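Local structure of cytosol aminopeptidase (Coxiella burnetii, 3IJ3) at residues I173-A181 against K271-G282; L400-L410 against A426-H437. The protein probably acts as a metal-dependent aminopeptidase of the M17 family, removing N-terminal residues from peptides, probably with manganese as its metal. All blocks are in the same frame, centred on the assembly; numbering follows the deposited sequence.

Interaction 1: residues I173-A181 against K271-G282; sequences IRDLINTPA and KKDMGGAAHALG. With LI (lithium ion), chain C.
Lys-271 NZ reaches Asn-178 O at 2.8 Å and an ordered water at the same distance; that water donates to Asn-178 OD1, so one ammonium group meets the residue both directly and through solvent. The ammonium stands 33° off the carbonyl plane. The lysine gets there as an extended rod: its chain is fully extended beyond CG, and CG runs past Ile-177 O at 3.7 Å. Asn-178 OD1 also receives Gly-465 N, which helps fix the amide at this last helical residue before Thr-179.

Most of the remaining contact is apolar packing between helices 173-178 and 275-282, nearly antiparallel at 158° with axes 9.2 Å apart. Ala-278 is the small residue in the middle: its CB faces CG2 of Ile-173, CD1 of Leu-176 (4.1 Å) and CG1 of Ile-177. Gly-275 brings bare backbone up to Ile-177, CA to CG1 3.9 Å. Met-274, at the N-cap position, has a chain bent at chi2 and chi3, a fold that lays CE against Leu-176 CB at 3.8 Å. Ile-177 CD1 lies at the edge of the His-279 ring, whose rotation is steadied by ND1 donating to Gly-275 O at 2.8 Å; His-279 N and His-279 ND1 reach that oxygen from opposite faces of the Gly-275 carbonyl plane.

Asp-273, pointing the other way, binds the lithium ion through OD2 at 1.9 Å, with Asp-255 and Glu-334 as further ligands. The contact thus backs the metal site of the M17 catalytic domain, where the family is assigned manganese.

Interaction 2: residues L400-L410 against A426-H437; sequences LPLFQPYRNYL and AGAITAALFLQH. With EDO (1,2-ethanediol), chain I.
Gln-404 NE2 makes the direct polar link, donating to Gln-436 OE1 at 2.9 Å with an N-H...O angle of 163°. The acceptor lies in the plane of the Gln-404 amide, while the two amide planes stand 83° apart. The same nitrogen also donates to Leu-402 O at 3.0 Å, a double use that fixes the amide's rotation. A water joins Arg-407 NH1, Leu-433 O and Gln-436 OE1.

Stacking comes next: the Arg-407 guanidinium lies flat over His-437, centres 3.8 Å apart and planes at 19°. A bend at chi3 turns the arginine's end onto the ring. His-437 ND1 donates to Leu-433 O, and NE2 hydrogen-bonds O2 of an ethanediol, probably from the crystallisation liquor, at 2.6 Å.

In fold terms, an inverse gamma turn centred on Leu-402 and the 3-10 segment 404-409 wrap one flank of helix 427-436 in the catalytic domain.

Apolar contacts fill the interior. Leu-433 CD1 rests against Tyr-406 CB at 3.5 Å, and Ile-429 CG2 sits at the edge of the Tyr-406 ring, whose OH bonds Leu-368 O of a neighbouring subunit. Leu-402 CD2 meets Ala-432 CB, and Leu-410 divides its methyls, CD2 touching Thr-430 CG2 at 3.7 Å and CD1 packing by Phe-434.

In the fold
From the N terminus, the chain first builds the six-stranded sheet, then runs along helix 157-178 into interaction 1. That contact closes a loop of 89 intervening residues, which carries helix 186-200 and several strands of the ten-stranded sheet, and brings helix 157-178 onto the start of helix 275-289. Interaction 2 opens only after this loop has ended, so the two are in series and neither nest nor cross. It spans just 15 intervening residues, joining the chain after strand 398-399 to helix 427-436. Their centres are 25 Å apart and their nearest atoms about 11 Å, without touching. Strand 445-454 borders both, receiving side chains from residues 271-282 and from 426-437.

Interaction 1: residues I173-A181 against K271-G282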
loop_
_atom_site.group_PDB
_atom_site.type_symbol
_atom_site.label_atom_id
_atom_site.label_comp_id
_atom_site.label_asym_id
_atom_site.label_seq_id
_atom_site.Cartn_x
_atom_site.Cartn_y
_atom_site.Cartn_z
ATOM N N ILE A 173 14.651 -33.501 8.330
ATOM C CA ILE A 173 14.584 -32.033 8.263
ATOM C C ILE A 173 13.490 -31.589 7.300
ATOM O O ILE A 173 12.660 -30.728 7.635
ATOM C CB ILE A 173 15.956 -31.438 7.867
ATOM C CG1 ILE A 173 16.957 -31.662 8.996
ATOM C CG2 ILE A 173 15.863 -29.930 7.568
ATOM C CD1 ILE A 173 18.397 -31.336 8.648
ATOM N N ARG A 174 13.485 -32.184 6.107
ATOM C CA ARG A 174 12.469 -31.868 5.108
ATOM C C ARG A 174 11.082 -32.168 5.627
ATOM O O ARG A 174 10.181 -31.354 5.460
ATOM C CB ARG A 174 12.733 -32.619 3.807
ATOM C CG ARG A 174 13.934 -32.097 3.023
ATOM C CD ARG A 174 14.200 -32.997 1.836
ATOM N NE ARG A 174 15.221 -32.464 0.937
ATOM C CZ ARG A 174 15.547 -33.017 -0.230
ATOM N NH1 ARG A 174 14.982 -34.154 -0.610
ATOM N NH2 ARG A 174 16.477 -32.459 -1.001
ATOM N N ASP A 175 10.909 -33.330 6.268
ATOM C CA ASP A 175 9.603 -33.738 6.807
ATOM C C ASP A 175 9.095 -32.773 7.883
ATOM O O ASP A 175 7.927 -32.364 7.848
ATOM C CB ASP A 175 9.630 -35.173 7.399
ATOM C CG ASP A 175 9.668 -36.287 6.337
ATOM O OD1 ASP A 175 9.419 -36.043 5.141
ATOM O OD2 ASP A 175 9.916 -37.454 6.740
ATOM N N LEU A 176 9.963 -32.397 8.829
ATOM C CA LEU A 176 9.553 -31.500 9.898
ATOM C C LEU A 176 9.127 -30.137 9.336
ATOM O O LEU A 176 8.113 -29.582 9.734
ATOM C CB LEU A 176 10.675 -31.336 10.928
ATOM C CG LEU A 176 10.996 -32.600 11.738
ATOM C CD1 LEU A 176 12.278 -32.370 12.619
ATOM C CD2 LEU A 176 9.803 -33.030 12.605
ATOM N N ILE A 177 9.920 -29.593 8.418
ATOM C CA ILE A 177 9.596 -28.294 7.805
ATOM C C ILE A 177 8.308 -28.381 6.980
ATOM O O ILE A 177 7.433 -27.515 7.087
ATOM C CB ILE A 177 10.770 -27.768 6.959
ATOM C CG1 ILE A 177 11.942 -27.418 7.872
ATOM C CG2 ILE A 177 10.353 -26.500 6.119
ATOM C CD1 ILE A 177 13.254 -27.204 7.139
ATOM N N ASN A 178 8.193 -29.435 6.182
ATOM C CA ASN A 178 6.997 -29.629 5.351
ATOM C C ASN A 178 5.688 -29.867 6.120
ATOM O O ASN A 178 4.597 -29.617 5.593
ATOM C CB ASN A 178 7.215 -30.780 4.362
ATOM C CG ASN A 178 8.106 -30.406 3.192
ATOM O OD1 ASN A 178 8.113 -29.255 2.753
ATOM N ND2 ASN A 178 8.758 -31.398 2.604
ATOM N N THR A 179 5.774 -30.391 7.338
ATOM C CA THR A 179 4.538 -30.692 8.083
ATOM C C THR A 179 3.817 -29.398 8.411
ATOM O O THR A 179 4.392 -28.478 8.988
ATOM C CB THR A 179 4.834 -31.470 9.373
ATOM O OG1 THR A 179 5.530 -32.678 9.043
ATOM C CG2 THR A 179 3.503 -31.829 10.122
ATOM N N PRO A 180 2.555 -29.306 8.026
ATOM C CA PRO A 180 1.775 -28.117 8.371
ATOM C C PRO A 180 1.858 -27.787 9.850
ATOM O O PRO A 180 1.885 -28.705 10.704
ATOM C CB PRO A 180 0.350 -28.546 8.033
ATOM C CG PRO A 180 0.502 -29.500 6.962
ATOM C CD PRO A 180 1.763 -30.273 7.254
ATOM N N ALA A 181 1.805 -26.494 10.189
ATOM C CA ALA A 181 1.912 -26.084 11.581
ATOM C C ALA A 181 0.892 -26.739 12.494
ATOM O O ALA A 181 1.205 -27.054 13.640
ATOM C CB ALA A 181 1.866 -24.553 11.717
ATOM N N LYS A 271 4.951 -22.008 8.244
ATOM C CA LYS A 271 5.121 -23.315 8.902
ATOM C C LYS A 271 6.638 -23.611 8.940
ATOM O O LYS A 271 7.098 -24.435 9.729
ATOM C CB LYS A 271 4.382 -24.432 8.151
ATOM C CG LYS A 271 4.938 -24.785 6.776
ATOM C CD LYS A 271 4.087 -25.852 6.100
ATOM C CE LYS A 271 4.682 -26.253 4.771
ATOM N NZ LYS A 271 3.975 -27.367 4.038
ATOM N N LYS A 272 7.436 -22.939 8.089
ATOM C CA LYS A 272 8.885 -23.206 8.048
ATOM C C LYS A 272 9.685 -22.431 9.044
ATOM O O LYS A 272 10.916 -22.595 9.089
ATOM C CB LYS A 272 9.486 -22.938 6.645
ATOM C CG LYS A 272 9.806 -21.467 6.322
ATOM C CD LYS A 272 10.383 -21.349 4.924
ATOM C CE LYS A 272 10.643 -19.906 4.501
ATOM N NZ LYS A 272 11.705 -19.281 5.349
ATOM N N ASP A 273 9.042 -21.607 9.869
ATOM C CA ASP A 273 9.821 -20.792 10.814
ATOM C C ASP A 273 10.428 -21.580 11.997
ATOM O O ASP A 273 11.042 -21.000 12.914
ATOM C CB ASP A 273 9.052 -19.553 11.261
ATOM C CG ASP A 273 9.964 -18.337 11.419
ATOM O OD1 ASP A 273 10.980 -18.243 10.681
ATOM O OD2 ASP A 273 9.679 -17.488 12.267
ATOM N N MET A 274 10.241 -22.888 11.967
ATOM C CA MET A 274 10.897 -23.809 12.898
ATOM C C MET A 274 12.039 -24.561 12.189
ATOM O O MET A 274 12.580 -25.542 12.713
ATOM C CB MET A 274 9.920 -24.804 13.545
ATOM C CG MET A 274 8.908 -25.449 12.679
ATOM S SD MET A 274 9.517 -26.303 11.219
ATOM C CE MET A 274 10.314 -27.709 12.005
ATOM N N GLY A 275 12.433 -24.080 11.011
ATOM C CA GLY A 275 13.514 -24.704 10.236
ATOM C C GLY A 275 14.837 -24.732 10.975
ATOM O O GLY A 275 15.592 -25.676 10.854
ATOM N N GLY A 276 15.093 -23.738 11.809
ATOM C CA GLY A 276 16.338 -23.716 12.567
ATOM C C GLY A 276 16.374 -24.854 13.570
ATOM O O GLY A 276 17.413 -25.497 13.775
ATOM N N ALA A 277 15.223 -25.118 14.200
ATOM C CA ALA A 277 15.100 -26.218 15.149
ATOM C C ALA A 277 15.328 -27.531 14.409
ATOM O O ALA A 277 16.029 -28.438 14.906
ATOM C CB ALA A 277 13.705 -26.219 15.807
ATOM N N ALA A 278 14.724 -27.661 13.227
ATOM C CA ALA A 278 14.904 -28.911 12.443
ATOM C C ALA A 278 16.377 -29.129 12.105
ATOM O O ALA A 278 16.893 -30.266 12.187
ATOM C CB ALA A 278 14.038 -28.902 11.196
ATOM N N HIS A 279 17.054 -28.055 11.708
ATOM C CA HIS A 279 18.494 -28.120 11.392
ATOM C C HIS A 279 19.323 -28.501 12.599
ATOM O O HIS A 279 20.235 -29.342 12.500
ATOM C CB HIS A 279 18.989 -26.789 10.816
ATOM C CG HIS A 279 18.702 -26.634 9.365
ATOM N ND1 HIS A 279 17.416 -26.493 8.862
ATOM C CD2 HIS A 279 19.527 -26.635 8.301
ATOM C CE1 HIS A 279 17.481 -26.404 7.546
ATOM N NE2 HIS A 279 18.747 -26.492 7.181
ATOM N N ALA A 280 19.052 -27.855 13.737
ATOM C CA ALA A 280 19.798 -28.154 14.957
ATOM C C ALA A 280 19.563 -29.621 15.365
ATOM O O ALA A 280 20.506 -30.330 15.729
ATOM C CB ALA A 280 19.411 -27.179 16.080
ATOM N N LEU A 281 18.310 -30.092 15.268
ATOM C CA LEU A 281 18.012 -31.493 15.571
ATOM C C LEU A 281 18.725 -32.433 14.586
ATOM O O LEU A 281 19.293 -33.454 14.981
ATOM C CB LEU A 281 16.493 -31.742 15.532
ATOM C CG LEU A 281 16.057 -33.188 15.741
ATOM C CD1 LEU A 281 16.595 -33.766 17.086
ATOM C CD2 LEU A 281 14.524 -33.316 15.647
ATOM N N GLY A 282 18.732 -32.077 13.298
ATOM C CA GLY A 282 19.389 -32.926 12.285
ATOM C C GLY A 282 20.893 -33.019 12.500
ATOM O O GLY A 282 21.469 -34.122 12.444
HETATM LI LI LI C . 9.706 -15.702 12.911
HETATM O O HOH W 1 5.697 -28.181 1.926
HETATM O O HOH W 2 10.372 -14.022 12.270
#

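Interaction 2: residues L400-L410 against A426-H437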
loop_
_atom_site.group_PDB
_atom_site.type_symbol
_atom_site.label_atom_id
_atom_site.label_comp_id
_atom_site.label_asym_id
_atom_site.label_seq_id
_atom_site.Cartn_x
_atom_site.Cartn_y
_atom_site.Cartn_z
ATOM N N LEU A 400 28.637 -12.817 7.061
ATOM C CA LEU A 400 28.170 -11.438 7.201
ATOM C C LEU A 400 28.759 -10.935 8.525
ATOM O O LEU A 400 29.078 -11.726 9.404
ATOM C CB LEU A 400 26.650 -11.320 7.149
ATOM C CG LEU A 400 26.024 -11.609 5.772
ATOM C CD1 LEU A 400 24.481 -11.443 5.877
ATOM C CD2 LEU A 400 26.574 -10.716 4.683
ATOM N N PRO A 401 28.885 -9.616 8.672
ATOM C CA PRO A 401 29.572 -9.079 9.843
ATOM C C PRO A 401 28.762 -8.727 11.075
ATOM O O PRO A 401 27.607 -8.279 10.974
ATOM C CB PRO A 401 30.157 -7.771 9.286
ATOM C CG PRO A 401 29.069 -7.296 8.332
ATOM C CD PRO A 401 28.579 -8.559 7.672
ATOM N N LEU A 402 29.382 -8.902 12.243
ATOM C CA LEU A 402 28.811 -8.421 13.501
ATOM C C LEU A 402 29.391 -6.992 13.588
ATOM O O LEU A 402 30.371 -6.731 14.318
ATOM C CB LEU A 402 29.208 -9.326 14.671
ATOM C CG LEU A 402 28.564 -10.697 14.737
ATOM C CD1 LEU A 402 29.304 -11.651 15.673
ATOM C CD2 LEU A 402 27.091 -10.592 15.128
ATOM N N PHE A 403 28.826 -6.086 12.767
ATOM C CA PHE A 403 29.315 -4.712 12.618
ATOM C C PHE A 403 28.899 -3.890 13.833
ATOM O O PHE A 403 27.769 -3.446 13.935
ATOM C CB PHE A 403 28.816 -4.126 11.315
ATOM C CG PHE A 403 29.475 -2.854 10.926
ATOM C CD1 PHE A 403 30.836 -2.816 10.670
ATOM C CD2 PHE A 403 28.744 -1.686 10.764
ATOM C CE1 PHE A 403 31.454 -1.640 10.300
ATOM C CE2 PHE A 403 29.363 -0.504 10.390
ATOM C CZ PHE A 403 30.708 -0.477 10.162
ATOM N N GLN A 404 29.860 -3.671 14.719
ATOM C CA GLN A 404 29.586 -3.082 16.034
ATOM C C GLN A 404 28.909 -1.706 16.050
ATOM O O GLN A 404 28.093 -1.483 16.930
ATOM C CB GLN A 404 30.837 -3.123 16.923
ATOM C CG GLN A 404 31.372 -4.565 17.134
ATOM C CD GLN A 404 30.406 -5.429 17.922
ATOM O OE1 GLN A 404 30.078 -5.115 19.063
ATOM N NE2 GLN A 404 29.969 -6.531 17.332
ATOM N N PRO A 405 29.220 -0.805 15.085
ATOM C CA PRO A 405 28.518 0.487 15.109
ATOM C C PRO A 405 27.008 0.380 15.009
ATOM O O PRO A 405 26.282 1.273 15.502
ATOM C CB PRO A 405 29.121 1.239 13.895
ATOM C CG PRO A 405 30.508 0.653 13.771
ATOM C CD PRO A 405 30.283 -0.814 14.061
ATOM N N TYR A 406 26.504 -0.694 14.415
ATOM C CA TYR A 406 25.056 -0.858 14.303
ATOM C C TYR A 406 24.350 -1.256 15.617
ATOM O O TYR A 406 23.127 -1.331 15.653
ATOM C CB TYR A 406 24.676 -1.809 13.189
ATOM C CG TYR A 406 25.101 -1.378 11.803
ATOM C CD1 TYR A 406 25.382 -0.053 11.492
ATOM C CD2 TYR A 406 25.058 -2.306 10.738
ATOM C CE1 TYR A 406 25.720 0.329 10.191
ATOM C CE2 TYR A 406 25.370 -1.923 9.446
ATOM C CZ TYR A 406 25.698 -0.628 9.176
ATOM O OH TYR A 406 26.023 -0.253 7.903
ATOM N N ARG A 407 25.107 -1.520 16.677
ATOM C CA ARG A 407 24.486 -1.775 17.977
ATOM C C ARG A 407 23.630 -0.579 18.366
ATOM O O ARG A 407 22.650 -0.740 19.084
ATOM C CB ARG A 407 25.532 -2.071 19.044
ATOM C CG ARG A 407 26.098 -3.487 18.922
ATOM C CD ARG A 407 27.307 -3.697 19.819
ATOM N NE ARG A 407 27.045 -3.500 21.246
ATOM C CZ ARG A 407 26.958 -4.468 22.179
ATOM N NH1 ARG A 407 27.104 -5.769 21.884
ATOM N NH2 ARG A 407 26.740 -4.122 23.448
ATOM N N ASN A 408 24.005 0.619 17.889
ATOM C CA ASN A 408 23.241 1.839 18.160
ATOM C C ASN A 408 21.800 1.761 17.652
ATOM O O ASN A 408 20.923 2.426 18.186
ATOM C CB ASN A 408 23.952 3.089 17.572
ATOM C CG ASN A 408 25.178 3.519 18.376
ATOM O OD1 ASN A 408 25.342 3.162 19.550
ATOM N ND2 ASN A 408 26.040 4.323 17.747
ATOM N N TYR A 409 21.552 0.949 16.611
ATOM C CA TYR A 409 20.195 0.760 16.067
ATOM C C TYR A 409 19.264 0.041 17.039
ATOM O O TYR A 409 18.025 0.129 16.897
ATOM C CB TYR A 409 20.167 -0.064 14.756
ATOM C CG TYR A 409 20.764 0.589 13.524
ATOM C CD1 TYR A 409 20.593 1.950 13.273
ATOM C CD2 TYR A 409 21.375 -0.183 12.533
ATOM C CE1 TYR A 409 21.124 2.547 12.122
ATOM C CE2 TYR A 409 21.902 0.408 11.390
ATOM C CZ TYR A 409 21.768 1.758 11.185
ATOM O OH TYR A 409 22.278 2.343 10.049
ATOM N N LEU A 410 19.855 -0.633 18.026
ATOM C CA LEU A 410 19.105 -1.421 19.016
ATOM C C LEU A 410 18.928 -0.623 20.335
ATOM O O LEU A 410 18.529 -1.170 21.362
ATOM C CB LEU A 410 19.797 -2.765 19.252
ATOM C CG LEU A 410 19.749 -3.684 18.044
ATOM C CD1 LEU A 410 20.583 -4.955 18.303
ATOM C CD2 LEU A 410 18.301 -4.026 17.711
ATOM N N ALA A 426 20.001 -3.403 6.838
ATOM C CA ALA A 426 20.840 -4.225 7.697
ATOM C C ALA A 426 20.077 -5.198 8.582
ATOM O O ALA A 426 20.486 -5.424 9.723
ATOM C CB ALA A 426 21.653 -3.321 8.598
ATOM N N GLY A 427 18.993 -5.746 8.074
ATOM C CA GLY A 427 18.128 -6.631 8.847
ATOM C C GLY A 427 18.797 -7.807 9.499
ATOM O O GLY A 427 18.612 -8.040 10.695
ATOM N N ALA A 428 19.582 -8.527 8.686
ATOM C CA ALA A 428 20.338 -9.724 9.116
ATOM C C ALA A 428 21.376 -9.370 10.134
ATOM O O ALA A 428 21.477 -10.053 11.204
ATOM C CB ALA A 428 20.984 -10.396 7.943
ATOM N N ILE A 429 22.108 -8.272 9.873
ATOM C CA ILE A 429 23.157 -7.905 10.810
ATOM C C ILE A 429 22.508 -7.568 12.122
ATOM O O ILE A 429 22.991 -7.951 13.185
ATOM C CB ILE A 429 23.980 -6.735 10.314
ATOM C CG1 ILE A 429 24.770 -7.190 9.081
ATOM C CG2 ILE A 429 24.953 -6.210 11.421
ATOM C CD1 ILE A 429 25.417 -6.039 8.314
ATOM N N THR A 430 21.388 -6.843 12.047
ATOM C CA THR A 430 20.691 -6.420 13.245
ATOM C C THR A 430 20.315 -7.609 14.162
ATOM O O THR A 430 20.571 -7.560 15.375
ATOM C CB THR A 430 19.434 -5.517 12.848
ATOM O OG1 THR A 430 19.893 -4.387 12.095
ATOM C CG2 THR A 430 18.728 -5.019 14.121
ATOM N N ALA A 431 19.744 -8.679 13.612
ATOM C CA ALA A 431 19.354 -9.847 14.400
ATOM C C ALA A 431 20.539 -10.530 15.092
ATOM O O ALA A 431 20.479 -10.932 16.270
ATOM C CB ALA A 431 18.601 -10.844 13.556
ATOM N N ALA A 432 21.614 -10.682 14.332
ATOM C CA ALA A 432 22.827 -11.291 14.820
ATOM C C ALA A 432 23.445 -10.442 15.922
ATOM O O ALA A 432 23.931 -10.994 16.922
ATOM C CB ALA A 432 23.828 -11.498 13.641
ATOM N N LEU A 433 23.442 -9.116 15.760
ATOM C CA LEU A 433 24.010 -8.220 16.801
ATOM C C LEU A 433 23.172 -8.290 18.054
ATOM O O LEU A 433 23.683 -8.157 19.161
ATOM C CB LEU A 433 24.086 -6.738 16.386
ATOM C CG LEU A 433 25.135 -6.247 15.436
ATOM C CD1 LEU A 433 24.822 -4.771 15.045
ATOM C CD2 LEU A 433 26.546 -6.412 16.009
ATOM N N PHE A 434 21.863 -8.458 17.882
ATOM C CA PHE A 434 20.982 -8.607 19.030
ATOM C C PHE A 434 21.424 -9.847 19.855
ATOM O O PHE A 434 21.669 -9.769 21.046
ATOM C CB PHE A 434 19.527 -8.774 18.580
ATOM C CG PHE A 434 18.580 -9.006 19.723
ATOM C CD1 PHE A 434 17.977 -7.924 20.391
ATOM C CD2 PHE A 434 18.324 -10.278 20.164
ATOM C CE1 PHE A 434 17.111 -8.141 21.470
ATOM C CE2 PHE A 434 17.468 -10.510 21.241
ATOM C CZ PHE A 434 16.854 -9.435 21.903
ATOM N N LEU A 435 21.533 -10.980 19.188
ATOM C CA LEU A 435 21.921 -12.221 19.832
ATOM C C LEU A 435 23.298 -12.139 20.501
ATOM O O LEU A 435 23.519 -12.747 21.551
ATOM C CB LEU A 435 21.870 -13.380 18.834
ATOM C CG LEU A 435 20.467 -13.765 18.299
ATOM C CD1 LEU A 435 20.605 -14.753 17.140
ATOM C CD2 LEU A 435 19.645 -14.340 19.404
ATOM N N GLN A 436 24.218 -11.373 19.907
ATOM C CA GLN A 436 25.542 -11.231 20.447
ATOM C C GLN A 436 25.515 -10.639 21.852
ATOM O O GLN A 436 26.429 -10.870 22.622
ATOM C CB GLN A 436 26.424 -10.382 19.536
ATOM C CG GLN A 436 27.862 -10.324 19.975
ATOM C CD GLN A 436 28.741 -9.585 18.999
ATOM O OE1 GLN A 436 28.292 -8.650 18.311
ATOM N NE2 GLN A 436 30.008 -9.971 18.948
ATOM N N HIS A 437 24.488 -9.867 22.178
ATOM C CA HIS A 437 24.385 -9.302 23.549
ATOM C C HIS A 437 24.267 -10.388 24.603
ATOM O O HIS A 437 24.540 -10.126 25.784
ATOM C CB HIS A 437 23.178 -8.378 23.684
ATOM C CG HIS A 437 23.363 -7.044 23.037
ATOM N ND1 HIS A 437 23.287 -6.862 21.677
ATOM C CD2 HIS A 437 23.609 -5.822 23.566
ATOM C CE1 HIS A 437 23.477 -5.584 21.392
ATOM N NE2 HIS A 437 23.676 -4.932 22.518
HETATM C C1 EDO I . 22.242 -0.425 22.447
HETATM O O1 EDO I . 23.454 0.240 22.816
HETATM C C2 EDO I . 22.482 -1.915 22.262
HETATM O O2 EDO I . 23.733 -2.322 22.835
HETATM O O HOH W 3 26.248 -6.925 19.543
#